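Local coordinates for protein discoidin-2 (Dictyostelium discoideum, PDB 2VM9) that binds galactose and N-acetylgalactosamine as a trimeric calcium-containing lectin, and may take part in spore formation and in building the spore coat, at residues 19-24 against 59-64; 50-55 against 145-150; 185-190 against 233-238; 208-213 against 241-246. One frame throughout, in Å; residues are numbered along the deposited sequence. Where two conformers were deposited one is given.

Discoidin-2 is built from two beta domains, and the four contacts fall two to each. Interactions 1 and 2 lie in the N-terminal F5/8 type C beta-sandwich with centres about 9 Å apart, one in each sheet, and their segments alternate along the chain; Tyr24 N to Ser53 O is a probable hydrogen bond between them. Interactions 3 and 4 belong to the H-type lectin domain, centres about 14 Å apart, again one in each of two sheets and interleaved in sequence; Phe235 packs on Leu246 where they meet. Between the pairs the centres are about 62 to 72 Å apart, so the sandwich and the carbohydrate-binding end form separate bodies at opposite ends of an elongated subunit.

Interaction 1 of 4, residues 19-24 against 59-64; sequences RSSTDY and KNQFIV
The Phe62 ring carries Ser21 CB on one face, 3.6 Å from the ring centroid and almost on its normal, a CH-pi contact; at its edge, close to the ring plane, lies NH1 of Arg19, 3.7 Å from Phe62 CE1. The guanidinium plane stands 73° from the ring, so the two do not stack. This is the end of an antiparallel pairing in the F5/8 type C beta-sandwich, where strand 17-20 borders strand 63-67 at one side of a five-stranded sheet. Arg19 and Val64 form the hydrogen-bonded pair, Ser20 and Ile63 the non-hydrogen-bonded one. With CG trans to its backbone N (chi1 -179°), Arg19 runs alongside Val64 before bending at chi3; its NH2 then bonds Ala12 O of the second subunit, which places this edge at the trimer interface. Beyond the strands the pairing passes from backbone to side chains. Ser21 N still donates to Phe62 O, but Phe62 N is taken by Ser21 OG at 2.9 Å. That hydroxyl therefore accepts from the backbone while giving its own proton to Gln61. Thr22 OG1 donates there too, and itself accepts from Ser55 N and Val56 N. Gln61 OE1 is thus gripped twice, by Ser21 OG and Thr22 OG1, each 2.7 Å away and approaching from opposite faces of the amide plane.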
# COMPACT_ATOMS: atom_id res chain seq x y z
N ARG A 19 -17.21 -0.32 9.65
CA ARG A 19 -17.93 -1.41 10.29
C ARG A 19 -18.56 -0.89 11.57
O ARG A 19 -17.85 -0.53 12.52
CB ARG A 19 -16.96 -2.54 10.65
CG ARG A 19 -17.70 -3.72 11.32
CD ARG A 19 -16.76 -4.88 11.56
NE ARG A 19 -15.80 -4.62 12.65
CZ ARG A 19 -16.06 -4.75 13.95
NH1 ARG A 19 -17.27 -5.09 14.38
NH2 ARG A 19 -15.10 -4.52 14.85
N SER A 20 -19.88 -0.90 11.63
CA SER A 20 -20.56 -0.54 12.88
C SER A 20 -20.72 -1.74 13.83
O SER A 20 -20.70 -2.92 13.41
CB SER A 20 -21.96 0.05 12.58
OG SER A 20 -22.71 -0.91 11.81
N SER A 21 -20.94 -1.43 15.10
CA SER A 21 -21.23 -2.41 16.13
C SER A 21 -22.61 -3.05 15.82
O SER A 21 -22.72 -4.27 15.70
CB SER A 21 -21.25 -1.70 17.49
OG SER A 21 -22.00 -0.52 17.39
N THR A 22 -23.64 -2.21 15.71
CA THR A 22 -24.99 -2.66 15.33
C THR A 22 -25.61 -1.55 14.48
O THR A 22 -25.14 -0.38 14.53
CB THR A 22 -25.91 -2.94 16.56
OG1 THR A 22 -26.18 -1.70 17.27
CG2 THR A 22 -25.27 -3.98 17.53
N ASP A 23 -26.65 -1.92 13.73
CA ASP A 23 -27.41 -0.99 12.86
C ASP A 23 -28.88 -1.18 13.22
O ASP A 23 -29.35 -2.31 13.31
CB ASP A 23 -27.29 -1.39 11.39
CG ASP A 23 -25.92 -1.09 10.80
OD1 ASP A 23 -25.17 -0.24 11.37
OD2 ASP A 23 -25.63 -1.69 9.73
N TYR A 24 -29.61 -0.08 13.38
CA TYR A 24 -31.05 -0.22 13.62
C TYR A 24 -31.68 -1.14 12.56
O TYR A 24 -32.53 -1.99 12.87
CB TYR A 24 -31.73 1.14 13.60
CG TYR A 24 -33.07 1.02 14.26
CD1 TYR A 24 -33.16 0.99 15.66
CD2 TYR A 24 -34.22 0.91 13.50
CE1 TYR A 24 -34.40 0.83 16.29
CE2 TYR A 24 -35.48 0.75 14.12
CZ TYR A 24 -35.55 0.71 15.51
OH TYR A 24 -36.78 0.59 16.14
N LYS A 59 -23.33 2.22 25.96
CA LYS A 59 -22.04 2.93 25.79
C LYS A 59 -20.98 2.12 25.05
O LYS A 59 -19.79 2.50 25.03
CB LYS A 59 -21.50 3.34 27.17
CG LYS A 59 -22.41 4.28 27.88
CD LYS A 59 -21.86 4.64 29.26
CE LYS A 59 -22.29 3.59 30.32
NZ LYS A 59 -21.61 3.88 31.60
N ASN A 60 -21.43 1.05 24.39
CA ASN A 60 -20.56 0.08 23.72
C ASN A 60 -20.64 0.07 22.19
O ASN A 60 -20.08 -0.83 21.53
CB ASN A 60 -20.94 -1.32 24.22
CG ASN A 60 -20.79 -1.42 25.72
OD1 ASN A 60 -19.76 -1.02 26.26
ND2 ASN A 60 -21.83 -1.90 26.40
N GLN A 61 -21.37 1.03 21.62
CA GLN A 61 -21.54 1.08 20.16
C GLN A 61 -20.36 1.81 19.53
O GLN A 61 -19.65 2.55 20.21
CB GLN A 61 -22.85 1.79 19.79
CG GLN A 61 -24.06 1.13 20.46
CD GLN A 61 -24.15 -0.34 20.10
OE1 GLN A 61 -24.23 -0.72 18.92
NE2 GLN A 61 -24.09 -1.20 21.12
N PHE A 62 -20.14 1.61 18.23
CA PHE A 62 -19.00 2.23 17.57
C PHE A 62 -19.13 2.11 16.08
O PHE A 62 -19.91 1.29 15.60
CB PHE A 62 -17.65 1.55 17.99
CG PHE A 62 -17.66 0.03 17.79
CD1 PHE A 62 -17.45 -0.51 16.52
CD2 PHE A 62 -17.84 -0.82 18.87
CE1 PHE A 62 -17.48 -1.92 16.33
CE2 PHE A 62 -17.86 -2.22 18.72
CZ PHE A 62 -17.70 -2.77 17.42
N ILE A 63 -18.34 2.90 15.36
CA ILE A 63 -17.99 2.56 13.98
C ILE A 63 -16.47 2.51 13.93
O ILE A 63 -15.79 3.42 14.41
CB ILE A 63 -18.48 3.60 12.94
CG1 ILE A 63 -19.98 3.89 13.08
CG2 ILE A 63 -18.13 3.11 11.49
CD1 ILE A 63 -20.42 5.03 12.17
N VAL A 64 -15.96 1.43 13.35
CA VAL A 64 -14.54 1.29 13.05
C VAL A 64 -14.34 1.68 11.59
O VAL A 64 -15.12 1.25 10.73
CB VAL A 64 -14.05 -0.17 13.20
CG1 VAL A 64 -12.54 -0.24 12.93
CG2 VAL A 64 -14.39 -0.70 14.58

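Interaction 2 of 4, residues 50-55 against 145-150; sequences ESWSSS and ISLRWE
Trp52 reaches across to Leu147 and Ile145, and its contacts can be followed outward. Trp52 CB sits 4.0 Å from Leu147 O, the carbonyl that accepts Trp52 N. A chi1 of 161° puts the indole beside the Trp52 carbonyl carbon, and Trp52 CE3 lies 4.0 Å from Leu147 CD2, which meets the ring at its edge. Further out, Trp52 CZ3 touches Ile145 CG2 at 3.7 Å, and CH2 is almost as close to the same methyl. On the other side of the indole, NE1 donates to Thr22 O. The backbones beneath are an antiparallel pair in one sheet of the F5/8 type C beta-sandwich: short strand 52-53 lies against strand 146-153, with Trp52 and Leu147 hydrogen-bonded and the indole turned inward onto Ile63 of the facing sheet. Ser53 and Ser146 point to the other face, their OG atoms 2.8 Å apart; Ser146 OG also bonds Gln86 OE1, and Ser51 OG and Ser53 OG are hydrogen-bonded. Past the strand, Ser54 N donates to Ile145 O at 3.0 Å. At the opposite end Arg148 CD rests 3.2 Å from Glu50 O, its NE bonding Gly80 O, while Glu50 OE2 makes a salt bridge with Lys41 and accepts from Asn39 N, beside the calcium site.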
# COMPACT_ATOMS: atom_id res chain seq x y z
N GLU A 50 -30.67 9.73 7.44
CA GLU A 50 -29.53 10.57 7.12
C GLU A 50 -28.53 10.50 8.29
O GLU A 50 -28.26 11.49 9.00
CB GLU A 50 -30.02 12.00 6.84
CG GLU A 50 -30.88 12.02 5.56
CD GLU A 50 -31.48 13.39 5.27
OE1 GLU A 50 -31.59 14.19 6.21
OE2 GLU A 50 -31.83 13.64 4.12
N SER A 51 -28.03 9.29 8.52
CA SER A 51 -27.12 8.98 9.63
C SER A 51 -26.84 7.48 9.60
O SER A 51 -27.62 6.70 9.05
CB SER A 51 -27.77 9.29 11.02
OG SER A 51 -28.96 8.47 11.22
N TRP A 52 -25.76 7.07 10.25
CA TRP A 52 -25.75 5.71 10.81
C TRP A 52 -26.57 5.80 12.10
O TRP A 52 -26.43 6.77 12.87
CB TRP A 52 -24.33 5.30 11.18
CG TRP A 52 -24.30 4.13 12.15
CD1 TRP A 52 -24.75 2.86 11.91
CD2 TRP A 52 -23.78 4.13 13.49
NE1 TRP A 52 -24.55 2.07 13.01
CE2 TRP A 52 -23.97 2.81 14.00
CE3 TRP A 52 -23.19 5.11 14.30
CZ2 TRP A 52 -23.56 2.45 15.30
CZ3 TRP A 52 -22.80 4.74 15.61
CH2 TRP A 52 -22.97 3.43 16.08
N SER A 53 -27.41 4.80 12.36
CA SER A 53 -28.09 4.72 13.68
C SER A 53 -27.90 3.31 14.23
O SER A 53 -28.20 2.32 13.52
CB SER A 53 -29.58 5.03 13.55
OG SER A 53 -29.81 6.33 13.02
N SER A 54 -27.45 3.20 15.49
CA SER A 54 -27.20 1.88 16.08
C SER A 54 -28.53 1.13 16.29
O SER A 54 -29.61 1.71 16.19
CB SER A 54 -26.46 2.01 17.42
OG SER A 54 -27.35 2.50 18.41
N SER A 55 -28.43 -0.16 16.60
CA SER A 55 -29.62 -0.88 17.05
C SER A 55 -29.76 -0.84 18.58
O SER A 55 -30.82 -0.51 19.12
CB SER A 55 -29.63 -2.32 16.56
OG SER A 55 -30.84 -2.94 16.99
N ILE A 145 -28.37 6.83 19.25
CA ILE A 145 -27.00 6.91 18.76
C ILE A 145 -27.11 6.98 17.22
O ILE A 145 -27.25 5.96 16.55
CB ILE A 145 -26.18 5.71 19.21
CG1 ILE A 145 -26.07 5.72 20.74
CG2 ILE A 145 -24.79 5.73 18.53
CD1 ILE A 145 -25.49 4.40 21.33
N SER A 146 -27.08 8.20 16.71
CA SER A 146 -27.19 8.47 15.29
C SER A 146 -26.17 9.55 14.97
O SER A 146 -26.08 10.58 15.67
CB SER A 146 -28.61 8.94 14.91
OG SER A 146 -29.60 7.96 15.23
N LEU A 147 -25.39 9.35 13.90
CA LEU A 147 -24.41 10.37 13.57
C LEU A 147 -24.02 10.31 12.11
O LEU A 147 -24.24 9.29 11.41
CB LEU A 147 -23.14 10.26 14.45
CG LEU A 147 -22.29 9.00 14.19
CD1 LEU A 147 -21.29 9.20 13.06
CD2 LEU A 147 -21.55 8.56 15.45
N ARG A 148 -23.46 11.43 11.66
CA ARG A 148 -22.73 11.50 10.41
C ARG A 148 -21.34 12.03 10.76
O ARG A 148 -21.18 12.68 11.79
CB ARG A 148 -23.42 12.42 9.40
CG ARG A 148 -24.75 11.85 8.89
CD ARG A 148 -25.53 12.91 8.07
NE ARG A 148 -26.07 13.93 8.98
CZ ARG A 148 -26.63 15.07 8.59
NH1 ARG A 148 -26.73 15.36 7.28
NH2 ARG A 148 -27.07 15.95 9.50
N TRP A 149 -20.35 11.72 9.93
CA TRP A 149 -18.97 12.06 10.27
C TRP A 149 -18.06 12.02 9.07
O TRP A 149 -18.43 11.51 8.00
CB TRP A 149 -18.43 11.12 11.37
CG TRP A 149 -18.26 9.68 10.97
CD1 TRP A 149 -19.05 8.94 10.11
CD2 TRP A 149 -17.24 8.80 11.43
NE1 TRP A 149 -18.55 7.65 10.01
CE2 TRP A 149 -17.46 7.54 10.83
CE3 TRP A 149 -16.16 8.95 12.31
CZ2 TRP A 149 -16.62 6.44 11.07
CZ3 TRP A 149 -15.34 7.87 12.56
CH2 TRP A 149 -15.58 6.62 11.94
N GLU A 150 -16.87 12.59 9.27
CA GLU A 150 -15.81 12.51 8.29
C GLU A 150 -14.50 12.47 9.05
O GLU A 150 -14.38 12.98 10.18
CB GLU A 150 -15.88 13.70 7.33
CG GLU A 150 -14.78 13.71 6.22
CD GLU A 150 -14.79 12.44 5.36
OE1 GLU A 150 -15.27 12.51 4.21
OE2 GLU A 150 -14.31 11.39 5.83

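Interaction 3 of 4, residues 185-190 against 233-238; sequences IVRHVK and LTFITW
Four backbone hydrogen bonds join Ile185 and Arg187 to Phe235 and Leu233. Segments 185-190 and 233-237 run antiparallel, their axes 158° apart, in a three-stranded sheet of the H-type lectin domain, with strand 183-190 outermost in this chain; strand 230-237 leads into Trp238, a carbohydrate-binding residue. Ile185 with Phe235 and Arg187 with Leu233 are hydrogen-bonded pairs; both members of each exchange N-H and C=O, and the Arg187 N to Leu233 O bond, 2.9 Å, is nearly straight at 174°. Between them Val186 and Thr234 make a non-hydrogen-bonded pair.

Apolar contact lies on the face with Phe235, turned toward Leu246 of the other sheet. In Ile185, chi1 (59°) and chi2 together bring CD1 obliquely to Phe235 CD2, a tight 3.4 Å approach. Arg187 CG meets Phe235 CE2 at 3.7 Å from a roughly perpendicular side chain. Leu233 CD1 covers one face of the Phe235 ring, 3.6 Å above its centre.

Most polar ends look outside the pair. Arg187 NE bonds Ile171 O and NH2 makes a salt bridge with Asp173. On the reverse face Thr234 OG1 bonds Glu224 OE1 and lies 3.6 Å from Val186 CG2. The exception, on the Phe235 side, is Arg187 NH1, which folds over to donate to Val186 O of its own strand, 3.1 Å away and well above that carbonyl's plane.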
# COMPACT_ATOMS: atom_id res chain seq x y z
N ILE A 185 32.88 4.04 -21.48
CA ILE A 185 32.18 2.93 -22.13
C ILE A 185 30.80 2.84 -21.53
O ILE A 185 30.60 3.18 -20.36
CB ILE A 185 32.93 1.61 -22.04
CG1 ILE A 185 33.20 1.16 -20.59
CG2 ILE A 185 34.21 1.67 -22.83
CD1 ILE A 185 31.97 0.35 -20.01
N VAL A 186 29.85 2.39 -22.33
CA VAL A 186 28.48 2.33 -21.88
C VAL A 186 28.12 0.86 -21.80
O VAL A 186 28.40 0.10 -22.74
CB VAL A 186 27.54 3.04 -22.90
CG1 VAL A 186 26.09 2.61 -22.69
CG2 VAL A 186 27.68 4.51 -22.79
N ARG A 187 27.51 0.47 -20.69
CA ARG A 187 26.88 -0.84 -20.60
C ARG A 187 25.39 -0.61 -20.50
O ARG A 187 24.92 0.07 -19.60
CB ARG A 187 27.37 -1.61 -19.37
CG ARG A 187 28.82 -2.04 -19.46
CD ARG A 187 28.99 -3.06 -20.58
NE ARG A 187 30.39 -3.41 -20.82
CZ ARG A 187 31.17 -2.86 -21.75
NH1 ARG A 187 30.70 -1.91 -22.56
NH2 ARG A 187 32.42 -3.28 -21.89
N HIS A 188 24.64 -1.20 -21.44
CA HIS A 188 23.20 -1.04 -21.37
C HIS A 188 22.59 -2.09 -20.48
O HIS A 188 22.91 -3.28 -20.57
CB HIS A 188 22.50 -1.01 -22.73
CG HIS A 188 21.04 -0.73 -22.60
ND1 HIS A 188 20.54 0.53 -22.40
CD2 HIS A 188 19.97 -1.57 -22.59
CE1 HIS A 188 19.22 0.47 -22.30
NE2 HIS A 188 18.86 -0.79 -22.41
N VAL A 189 21.76 -1.62 -19.56
CA VAL A 189 21.10 -2.45 -18.58
C VAL A 189 19.61 -2.50 -18.91
O VAL A 189 18.98 -1.48 -19.13
CB VAL A 189 21.34 -1.88 -17.15
CG1 VAL A 189 20.69 -2.77 -16.09
CG2 VAL A 189 22.86 -1.73 -16.88
N LYS A 190 19.07 -3.70 -18.98
CA LYS A 190 17.63 -3.86 -19.18
C LYS A 190 17.04 -4.27 -17.84
O LYS A 190 17.56 -5.18 -17.19
CB LYS A 190 17.38 -4.94 -20.25
CG LYS A 190 15.92 -5.11 -20.63
CD LYS A 190 15.73 -6.25 -21.64
CE LYS A 190 14.57 -7.17 -21.23
NZ LYS A 190 14.80 -7.83 -19.88
N LEU A 233 24.67 2.47 -18.01
CA LEU A 233 25.71 2.77 -17.01
C LEU A 233 26.92 3.20 -17.81
O LEU A 233 27.51 2.39 -18.54
CB LEU A 233 26.03 1.54 -16.18
CG LEU A 233 26.73 1.77 -14.82
CD1 LEU A 233 27.82 2.82 -14.90
CD2 LEU A 233 25.75 2.14 -13.74
N THR A 234 27.25 4.49 -17.72
CA THR A 234 28.42 4.99 -18.40
C THR A 234 29.57 4.92 -17.39
O THR A 234 29.48 5.53 -16.33
CB THR A 234 28.19 6.42 -18.90
OG1 THR A 234 27.08 6.43 -19.83
CG2 THR A 234 29.46 6.93 -19.59
N PHE A 235 30.60 4.13 -17.73
CA PHE A 235 31.79 3.99 -16.89
C PHE A 235 32.79 4.97 -17.45
O PHE A 235 32.97 5.05 -18.67
CB PHE A 235 32.35 2.57 -16.99
CG PHE A 235 31.46 1.53 -16.36
CD1 PHE A 235 31.71 1.10 -15.06
CD2 PHE A 235 30.40 0.96 -17.08
CE1 PHE A 235 30.91 0.12 -14.47
CE2 PHE A 235 29.57 -0.00 -16.49
CZ PHE A 235 29.83 -0.43 -15.18
N ILE A 236 33.46 5.70 -16.57
CA ILE A 236 34.27 6.82 -17.01
C ILE A 236 35.63 6.79 -16.31
O ILE A 236 35.69 6.56 -15.10
CB ILE A 236 33.55 8.13 -16.61
CG1 ILE A 236 32.13 8.17 -17.21
CG2 ILE A 236 34.41 9.36 -16.97
CD1 ILE A 236 31.26 9.24 -16.60
N THR A 237 36.69 7.02 -17.07
CA THR A 237 37.96 7.40 -16.47
C THR A 237 38.56 8.55 -17.28
O THR A 237 38.05 8.91 -18.33
CB THR A 237 38.93 6.18 -16.30
OG1 THR A 237 40.01 6.54 -15.43
CG2 THR A 237 39.49 5.70 -17.66
N TRP A 238 39.64 9.13 -16.79
CA TRP A 238 40.26 10.25 -17.48
C TRP A 238 41.70 10.33 -16.99
O TRP A 238 42.20 9.35 -16.40
CB TRP A 238 39.44 11.56 -17.35
CG TRP A 238 39.28 12.10 -15.93
CD1 TRP A 238 39.90 13.19 -15.40
CD2 TRP A 238 38.42 11.58 -14.89
NE1 TRP A 238 39.50 13.39 -14.10
CE2 TRP A 238 38.59 12.42 -13.76
CE3 TRP A 238 37.53 10.50 -14.80
CZ2 TRP A 238 37.92 12.19 -12.54
CZ3 TRP A 238 36.84 10.28 -13.60
CH2 TRP A 238 37.05 11.12 -12.48

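Interaction 4 of 4, residues 208-213 against 241-246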
# COMPACT_ATOMS: atom_id res chain seq x y z
N VAL A 208 36.46 -2.17 -7.39
CA VAL A 208 37.43 -1.38 -8.13
C VAL A 208 38.62 -2.27 -8.46
O VAL A 208 39.19 -2.89 -7.58
CB VAL A 208 37.90 -0.17 -7.32
CG1 VAL A 208 39.16 0.46 -8.01
CG2 VAL A 208 36.77 0.83 -7.15
N ASP A 209 38.98 -2.33 -9.75
CA ASP A 209 40.21 -3.00 -10.15
C ASP A 209 40.81 -2.01 -11.14
O ASP A 209 40.40 -1.97 -12.29
CB ASP A 209 39.89 -4.34 -10.82
CG ASP A 209 41.15 -5.14 -11.16
OD1 ASP A 209 42.28 -4.61 -11.02
OD2 ASP A 209 40.99 -6.33 -11.52
N ALA A 210 41.72 -1.17 -10.67
CA ALA A 210 42.19 -0.01 -11.47
C ALA A 210 43.56 0.44 -11.03
O ALA A 210 43.92 0.40 -9.84
CB ALA A 210 41.22 1.17 -11.34
N HIS A 211 44.31 0.95 -12.00
CA HIS A 211 45.64 1.43 -11.71
C HIS A 211 45.57 2.94 -11.52
O HIS A 211 44.83 3.64 -12.23
CB HIS A 211 46.59 1.10 -12.88
CG HIS A 211 48.00 0.89 -12.44
ND1 HIS A 211 48.47 -0.34 -12.02
CD2 HIS A 211 49.03 1.76 -12.31
CE1 HIS A 211 49.74 -0.22 -11.67
NE2 HIS A 211 50.11 1.05 -11.83
N THR A 212 46.31 3.44 -10.54
CA THR A 212 46.44 4.88 -10.41
C THR A 212 47.29 5.42 -11.58
O THR A 212 48.02 4.65 -12.24
CB THR A 212 47.05 5.29 -9.06
OG1 THR A 212 48.37 4.71 -8.91
CG2 THR A 212 46.07 4.85 -7.88
N ASP A 213 47.16 6.71 -11.82
CA ASP A 213 47.95 7.43 -12.84
C ASP A 213 48.95 8.25 -12.04
O ASP A 213 48.63 9.35 -11.53
CB ASP A 213 47.01 8.34 -13.64
CG ASP A 213 47.75 9.24 -14.63
OD1 ASP A 213 48.93 8.96 -14.86
OD2 ASP A 213 47.11 10.18 -15.19
N ASN A 241 44.59 6.97 -16.32
CA ASN A 241 44.27 5.78 -15.54
C ASN A 241 43.90 4.61 -16.41
O ASN A 241 43.09 4.76 -17.33
CB ASN A 241 43.11 6.06 -14.60
CG ASN A 241 43.49 7.01 -13.49
OD1 ASN A 241 43.56 8.22 -13.70
ND2 ASN A 241 43.73 6.47 -12.31
N ALA A 242 44.45 3.45 -16.08
CA ALA A 242 44.08 2.18 -16.71
C ALA A 242 43.10 1.52 -15.75
O ALA A 242 43.48 1.06 -14.66
CB ALA A 242 45.33 1.32 -16.90
N VAL A 243 41.83 1.46 -16.14
CA VAL A 243 40.81 0.82 -15.29
C VAL A 243 40.54 -0.58 -15.84
O VAL A 243 40.15 -0.71 -17.00
CB VAL A 243 39.49 1.64 -15.27
CG1 VAL A 243 38.37 0.85 -14.54
CG2 VAL A 243 39.73 3.03 -14.64
N TYR A 244 40.79 -1.61 -15.02
CA TYR A 244 40.66 -3.01 -15.45
C TYR A 244 39.21 -3.47 -15.39
O TYR A 244 38.69 -4.08 -16.33
CB TYR A 244 41.55 -3.88 -14.54
CG TYR A 244 41.70 -5.30 -14.98
CD1 TYR A 244 42.83 -5.69 -15.71
CD2 TYR A 244 40.73 -6.25 -14.68
CE1 TYR A 244 43.00 -6.99 -16.10
CE2 TYR A 244 40.88 -7.58 -15.09
CZ TYR A 244 42.04 -7.92 -15.80
OH TYR A 244 42.23 -9.21 -16.22
N ASP A 245 38.53 -3.17 -14.28
CA ASP A 245 37.10 -3.44 -14.15
C ASP A 245 36.50 -2.56 -13.05
O ASP A 245 37.21 -2.09 -12.15
CB ASP A 245 36.86 -4.93 -13.83
CG ASP A 245 35.43 -5.39 -14.12
OD1 ASP A 245 34.71 -4.69 -14.86
OD2 ASP A 245 35.01 -6.46 -13.60
N LEU A 246 35.20 -2.32 -13.15
CA LEU A 246 34.43 -1.65 -12.08
C LEU A 246 33.10 -2.33 -12.05
O LEU A 246 32.59 -2.74 -13.11
CB LEU A 246 34.18 -0.18 -12.41
CG LEU A 246 35.39 0.76 -12.38
CD1 LEU A 246 35.01 2.08 -13.07
CD2 LEU A 246 35.86 0.97 -10.94
O HOH W 1 47.15 3.91 -14.87
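A classic beta bulge shifts the register here: Tyr244 and Asp245 both stand opposite Asp209, and their N-H groups share one acceptor. Asp209 O takes Tyr244 N at 2.8 Å and Asp245 N at 3.0 Å, while Asp209 N returns a bond to Asp245 O. The extra residue puts Tyr244 beside the Asp209 carboxylate. The two side chains run the same way with their planes 26° apart, and Asp209 OD2 lies 3.2 Å from Tyr244 CD2. Asp209 is a carbohydrate-binding residue, and its OD1 is bonded by Gln216 NE2 of the third subunit.

Past the bulge, His211 N donates to Ala242 O at 2.8 Å in a nearly straight bond. Asn241 then turns its amide across, Asn241 ND2 reaching a lone pair of His211 O at 3.0 Å; its OD1 accepts from Arg218 of the sugar site. A water bridges Thr212 O and Ala242 N. On the apolar face Val208 CG2 meets Leu246 CD2 at 3.9 Å.

Strands 200-211 and 243-254 belong to a three-stranded sheet completed by 163-170. Val208 and Leu246 pack on Trp219 of strand 216-224 in the other sheet, and residues 208-211 pair antiparallel with a strand of the third subunit, carrying the sheet across the trimer interface.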